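Side-chain contacts in pesticidal crystal protein CRY4AA (Bacillus thuringiensis, PDB 2C9K), which kills mosquito larvae by binding to the midgut epithelial cells of the insect and causing their colloid-osmotic lysis: residues Q108-H113 and L151-Q156; I28-L33 and S82-H87. All blocks are in the same frame, centred on the assembly; numbering follows the deposited sequence.

How the contacts relate
Both contacts belong to the N-terminal helical domain of the toxin, the bundle credited with pore formation in three-domain Cry proteins. Contact 2 comes first along the chain, joining helix 29-37 to helix 77-89; contact 1 follows in series and joins helix 103-123 to helix 140-164. Their centres lie about 12 Å apart, and helix 77-89 directly precedes helix 103-123 in the helix order. The two contacts touch: Tyr84 of contact 2 reaches Val110, Val153 and Gln156 of contact 1, and Phe30 also meets Val153. Four helices therefore meet around a largely apolar core here, and helix 140-164 meets each of the other three through side chains.

Contact 1. Residues Q108-H113 and L151-Q156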
loop_
_atom_site.group_PDB
_atom_site.type_symbol
_atom_site.label_atom_id
_atom_site.label_comp_id
_atom_site.label_asym_id
_atom_site.label_seq_id
_atom_site.Cartn_x
_atom_site.Cartn_y
_atom_site.Cartn_z
ATOM N N GLN A 108 14.031 -28.193 3.391
ATOM C CA GLN A 108 14.595 -28.206 4.736
ATOM C C GLN A 108 15.767 -27.242 4.891
ATOM O O GLN A 108 15.929 -26.619 5.941
ATOM C CB GLN A 108 15.061 -29.615 5.102
ATOM C CG GLN A 108 13.949 -30.638 5.225
ATOM C CD GLN A 108 14.451 -31.977 5.744
ATOM O OE1 GLN A 108 13.678 -32.926 5.897
ATOM N NE2 GLN A 108 15.751 -32.056 6.021
ATOM N N LEU A 109 16.593 -27.133 3.856
ATOM C CA LEU A 109 17.742 -26.233 3.902
ATOM C C LEU A 109 17.310 -24.773 3.832
ATOM O O LEU A 109 17.818 -23.933 4.578
ATOM C CB LEU A 109 18.715 -26.538 2.759
ATOM C CG LEU A 109 19.504 -27.844 2.862
ATOM C CD1 LEU A 109 20.469 -27.942 1.690
ATOM C CD2 LEU A 109 20.261 -27.887 4.182
ATOM N N VAL A 110 16.379 -24.467 2.934
ATOM C CA VAL A 110 15.893 -23.103 2.810
ATOM C C VAL A 110 15.209 -22.694 4.107
ATOM O O VAL A 110 15.287 -21.541 4.502
ATOM C CB VAL A 110 14.894 -22.941 1.639
ATOM C CG1 VAL A 110 14.300 -21.540 1.650
ATOM C CG2 VAL A 110 15.601 -23.181 0.314
ATOM N N HIS A 111 14.542 -23.627 4.777
ATOM C CA HIS A 111 13.885 -23.275 6.028
ATOM C C HIS A 111 14.913 -23.098 7.138
ATOM O O HIS A 111 14.693 -22.349 8.087
ATOM C CB HIS A 111 12.866 -24.339 6.434
ATOM C CG HIS A 111 12.205 -24.063 7.750
ATOM N ND1 HIS A 111 11.571 -22.871 8.029
ATOM C CD2 HIS A 111 12.095 -24.817 8.870
ATOM C CE1 HIS A 111 11.102 -22.903 9.266
ATOM N NE2 HIS A 111 11.407 -24.072 9.798
ATOM N N TYR A 112 16.042 -23.789 7.011
ATOM C CA TYR A 112 17.112 -23.708 8.003
ATOM C C TYR A 112 17.892 -22.416 7.798
ATOM O O TYR A 112 18.282 -21.757 8.762
ATOM C CB TYR A 112 18.056 -24.915 7.875
ATOM C CG TYR A 112 19.180 -24.911 8.887
ATOM C CD1 TYR A 112 18.926 -25.143 10.242
ATOM C CD2 TYR A 112 20.484 -24.593 8.504
ATOM C CE1 TYR A 112 19.941 -25.047 11.188
ATOM C CE2 TYR A 112 21.503 -24.495 9.437
ATOM C CZ TYR A 112 21.226 -24.718 10.778
ATOM O OH TYR A 112 22.234 -24.577 11.708
ATOM N N HIS A 113 18.114 -22.059 6.539
ATOM C CA HIS A 113 18.839 -20.843 6.206
ATOM C C HIS A 113 18.145 -19.594 6.746
ATOM O O HIS A 113 18.805 -18.640 7.158
ATOM C CB HIS A 113 18.976 -20.713 4.690
ATOM C CG HIS A 113 19.328 -19.330 4.237
ATOM N ND1 HIS A 113 20.619 -18.847 4.244
ATOM C CD2 HIS A 113 18.548 -18.310 3.807
ATOM C CE1 HIS A 113 20.620 -17.590 3.838
ATOM N NE2 HIS A 113 19.376 -17.240 3.567
ATOM N N LEU A 151 8.649 -16.845 3.814
ATOM C CA LEU A 151 7.232 -17.200 3.761
ATOM C C LEU A 151 6.843 -17.917 2.465
ATOM O O LEU A 151 5.943 -18.764 2.467
ATOM C CB LEU A 151 6.360 -15.948 3.937
ATOM C CG LEU A 151 6.328 -15.308 5.329
ATOM C CD1 LEU A 151 5.631 -13.960 5.280
ATOM C CD2 LEU A 151 5.618 -16.245 6.301
ATOM N N THR A 152 7.525 -17.589 1.367
ATOM C CA THR A 152 7.217 -18.189 0.068
ATOM C C THR A 152 7.571 -19.668 -0.044
ATOM O O THR A 152 6.821 -20.444 -0.634
ATOM C CB THR A 152 7.910 -17.435 -1.079
ATOM O OG1 THR A 152 7.627 -16.035 -0.972
ATOM C CG2 THR A 152 7.393 -17.924 -2.408
ATOM N N VAL A 153 8.710 -20.065 0.509
ATOM C CA VAL A 153 9.094 -21.467 0.444
ATOM C C VAL A 153 8.209 -22.285 1.373
ATOM O O VAL A 153 7.859 -23.415 1.058
ATOM C CB VAL A 153 10.572 -21.683 0.817
ATOM C CG1 VAL A 153 10.861 -23.168 0.940
ATOM C CG2 VAL A 153 11.468 -21.074 -0.255
ATOM N N LEU A 154 7.842 -21.720 2.515
ATOM C CA LEU A 154 6.973 -22.435 3.437
ATOM C C LEU A 154 5.585 -22.612 2.810
ATOM O O LEU A 154 5.007 -23.696 2.860
ATOM C CB LEU A 154 6.871 -21.676 4.756
ATOM C CG LEU A 154 8.157 -21.696 5.578
ATOM C CD1 LEU A 154 8.042 -20.755 6.769
ATOM C CD2 LEU A 154 8.420 -23.121 6.042
ATOM N N ASN A 155 5.057 -21.546 2.218
ATOM C CA ASN A 155 3.748 -21.605 1.576
ATOM C C ASN A 155 3.828 -22.666 0.499
ATOM O O ASN A 155 2.887 -23.427 0.292
ATOM C CB ASN A 155 3.387 -20.239 0.953
ATOM C CG ASN A 155 2.125 -20.291 0.090
ATOM O OD1 ASN A 155 2.178 -20.629 -1.091
ATOM N ND2 ASN A 155 0.987 -19.961 0.685
ATOM N N GLN A 156 4.973 -22.718 -0.170
ATOM C CA GLN A 156 5.194 -23.682 -1.241
ATOM C C GLN A 156 5.276 -25.103 -0.671
ATOM O O GLN A 156 4.648 -26.029 -1.189
ATOM C CB GLN A 156 6.480 -23.329 -1.999
ATOM C CG GLN A 156 6.660 -24.085 -3.300
ATOM C CD GLN A 156 6.821 -25.590 -3.095
ATOM O OE1 GLN A 156 7.872 -26.062 -2.644
ATOM N NE2 GLN A 156 5.773 -26.345 -3.414
#
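Beside the touching pair Val110 and Val153, a hydrogen bond joins Gln156 OE1 to Tyr84 OH of helix 77-89, giving the amide oxygen of a buried glutamine a partner; since OE1 can only accept, the tyrosine hydroxyl is the donor. No hydrogen bond crosses between the two segments themselves, which meet by van der Waals contact. One methyl, Val110 CG1, stands anti to its own backbone nitrogen (chi1 174°) and is thereby aimed at the fork of Val153. It comes to 3.4 Å from Val153 CG2 and 3.9 Å from Val153 CG1, meeting both branches. Beta-branched valines suit this place, since their short, stiff side chains meet with the two backbones close: the CA atoms of Val110 and Val153 are 7.4 Å apart. Tyr84 packs on both valines. One residue further along each helix, Leu154 extends its CD2 methyl obliquely to the imidazole of His111, 3.7 Å from ND1. The leucine is long enough to bridge the gap, and it also touches Leu186 of helix 183-208, while the His111 ring meets that of His150. Methyl and ring contacts thus hold helices 103-123 and 140-164 together at this point, the pair matching the hairpin thought to insert into the membrane in three-domain Cry toxins.

Contact 2. Residues I28-L33 and S82-H87; sequences IGFGTL and STYHNH
Phe30, in the first turn of helix 29-37, meets two neighbouring residues of helix 77-89 with different parts of its side chain. Its CB methylene lies over one face of the His85 imidazole, a CH-pi contact of 4.0 Å from CB to the ring centroid. His85 CG is anti to the backbone nitrogen (chi1 -177°), which carries the imidazole out toward Phe30. Further out, the phenyl ring approaches Tyr84 rim to rim, Phe30 CE1 lying 3.5 Å from Tyr84 CE2. Their planes are turned 79° apart, yet neither ring sits over the face of the other. Phenylalanine suits the place because it offers an aliphatic carbon to one ring and an aromatic rim to the next; its side chain also touches Leu149 and Val153 of helix 140-164. Gly31 follows at the rim of the contact, its backbone nitrogen 4.1 Å from His85 CE1; a CB at this position would be crowded by Ile28 O. The two helical segments run roughly antiparallel, at 147°, with axes 11.0 Å apart, a spacing that large aromatic side chains can span. Phe30, Tyr84 and His85 thus form an aromatic cluster that joins the helices by dispersion and CH-pi contacts, with no hydrogen bond between the segments.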
loop_
_atom_site.group_PDB
_atom_site.type_symbol
_atom_site.label_atom_id
_atom_site.label_comp_id
_atom_site.label_asym_id
_atom_site.label_seq_id
_atom_site.Cartn_x
_atom_site.Cartn_y
_atom_site.Cartn_z
ATOM N N ILE A 28 7.960 -19.534 -10.278
ATOM C CA ILE A 28 7.772 -18.355 -11.111
ATOM C C ILE A 28 8.131 -17.060 -10.397
ATOM O O ILE A 28 8.929 -16.271 -10.904
ATOM C CB ILE A 28 6.316 -18.266 -11.601
ATOM C CG1 ILE A 28 5.977 -19.518 -12.414
ATOM C CG2 ILE A 28 6.105 -16.992 -12.408
ATOM C CD1 ILE A 28 6.995 -19.849 -13.492
ATOM N N GLY A 29 7.526 -16.838 -9.233
ATOM C CA GLY A 29 7.815 -15.637 -8.467
ATOM C C GLY A 29 9.309 -15.484 -8.246
ATOM O O GLY A 29 9.832 -14.372 -8.223
ATOM N N PHE A 30 10.002 -16.606 -8.083
ATOM C CA PHE A 30 11.440 -16.574 -7.883
ATOM C C PHE A 30 12.135 -16.162 -9.161
ATOM O O PHE A 30 13.149 -15.470 -9.123
ATOM C CB PHE A 30 11.945 -17.938 -7.438
ATOM C CG PHE A 30 11.904 -18.135 -5.958
ATOM C CD1 PHE A 30 11.559 -19.364 -5.418
ATOM C CD2 PHE A 30 12.241 -17.094 -5.096
ATOM C CE1 PHE A 30 11.552 -19.555 -4.043
ATOM C CE2 PHE A 30 12.238 -17.273 -3.719
ATOM C CZ PHE A 30 11.894 -18.505 -3.187
ATOM N N GLY A 31 11.585 -16.584 -10.295
ATOM C CA GLY A 31 12.177 -16.235 -11.574
ATOM C C GLY A 31 12.353 -14.732 -11.692
ATOM O O GLY A 31 13.177 -14.247 -12.477
ATOM N N THR A 32 11.579 -13.994 -10.899
ATOM C CA THR A 32 11.634 -12.540 -10.902
ATOM C C THR A 32 12.354 -11.995 -9.679
ATOM O O THR A 32 13.231 -11.139 -9.792
ATOM C CB THR A 32 10.234 -11.938 -10.918
ATOM O OG1 THR A 32 9.562 -12.337 -12.119
ATOM C CG2 THR A 32 10.309 -10.412 -10.849
ATOM N N LEU A 33 11.977 -12.491 -8.509
ATOM C CA LEU A 33 12.587 -12.035 -7.269
ATOM C C LEU A 33 14.112 -12.165 -7.216
ATOM O O LEU A 33 14.790 -11.208 -6.852
ATOM C CB LEU A 33 11.949 -12.754 -6.082
ATOM C CG LEU A 33 10.474 -12.397 -5.890
ATOM C CD1 LEU A 33 9.885 -13.213 -4.749
ATOM C CD2 LEU A 33 10.342 -10.904 -5.622
ATOM N N SER A 82 18.753 -20.182 -4.997
ATOM C CA SER A 82 19.053 -20.652 -6.344
ATOM C C SER A 82 18.992 -22.174 -6.459
ATOM O O SER A 82 18.382 -22.710 -7.383
ATOM C CB SER A 82 20.435 -20.164 -6.771
ATOM O OG SER A 82 20.477 -18.750 -6.828
ATOM N N THR A 83 19.631 -22.867 -5.519
ATOM C CA THR A 83 19.642 -24.327 -5.517
ATOM C C THR A 83 18.220 -24.856 -5.348
ATOM O O THR A 83 17.789 -25.758 -6.067
ATOM C CB THR A 83 20.519 -24.876 -4.372
ATOM O OG1 THR A 83 21.859 -24.385 -4.516
ATOM C CG2 THR A 83 20.537 -26.395 -4.399
ATOM N N TYR A 84 17.499 -24.291 -4.387
ATOM C CA TYR A 84 16.122 -24.684 -4.130
ATOM C C TYR A 84 15.293 -24.480 -5.392
ATOM O O TYR A 84 14.511 -25.347 -5.790
ATOM C CB TYR A 84 15.529 -23.829 -3.012
ATOM C CG TYR A 84 14.019 -23.890 -2.941
ATOM C CD1 TYR A 84 13.377 -24.938 -2.294
ATOM C CD2 TYR A 84 13.233 -22.912 -3.553
ATOM C CE1 TYR A 84 11.997 -25.016 -2.255
ATOM C CE2 TYR A 84 11.850 -22.984 -3.523
ATOM C CZ TYR A 84 11.240 -24.038 -2.871
ATOM O OH TYR A 84 9.873 -24.124 -2.829
ATOM N N HIS A 85 15.466 -23.313 -6.006
ATOM C CA HIS A 85 14.733 -22.968 -7.213
ATOM C C HIS A 85 14.973 -23.959 -8.349
ATOM O O HIS A 85 14.048 -24.291 -9.088
ATOM C CB HIS A 85 15.110 -21.555 -7.667
ATOM C CG HIS A 85 14.351 -21.084 -8.868
ATOM N ND1 HIS A 85 12.974 -21.089 -8.925
ATOM C CD2 HIS A 85 14.776 -20.573 -10.047
ATOM C CE1 HIS A 85 12.584 -20.598 -10.087
ATOM N NE2 HIS A 85 13.657 -20.276 -10.786
ATOM N N ASN A 86 16.211 -24.432 -8.484
ATOM C CA ASN A 86 16.546 -25.384 -9.542
ATOM C C ASN A 86 15.885 -26.738 -9.322
ATOM O O ASN A 86 15.160 -27.223 -10.188
ATOM C CB ASN A 86 18.064 -25.572 -9.654
ATOM C CG ASN A 86 18.771 -24.332 -10.164
ATOM O OD1 ASN A 86 18.279 -23.645 -11.060
ATOM N ND2 ASN A 86 19.940 -24.050 -9.609
ATOM N N HIS A 87 16.134 -27.345 -8.165
ATOM C CA HIS A 87 15.554 -28.648 -7.852
ATOM C C HIS A 87 14.042 -28.644 -8.050
ATOM O O HIS A 87 13.442 -29.665 -8.402
ATOM C CB HIS A 87 15.896 -29.037 -6.412
ATOM C CG HIS A 87 17.367 -29.135 -6.153
ATOM N ND1 HIS A 87 18.200 -29.936 -6.904
ATOM C CD2 HIS A 87 18.154 -28.529 -5.235
ATOM C CE1 HIS A 87 19.439 -29.819 -6.458
ATOM N NE2 HIS A 87 19.438 -28.971 -5.446
#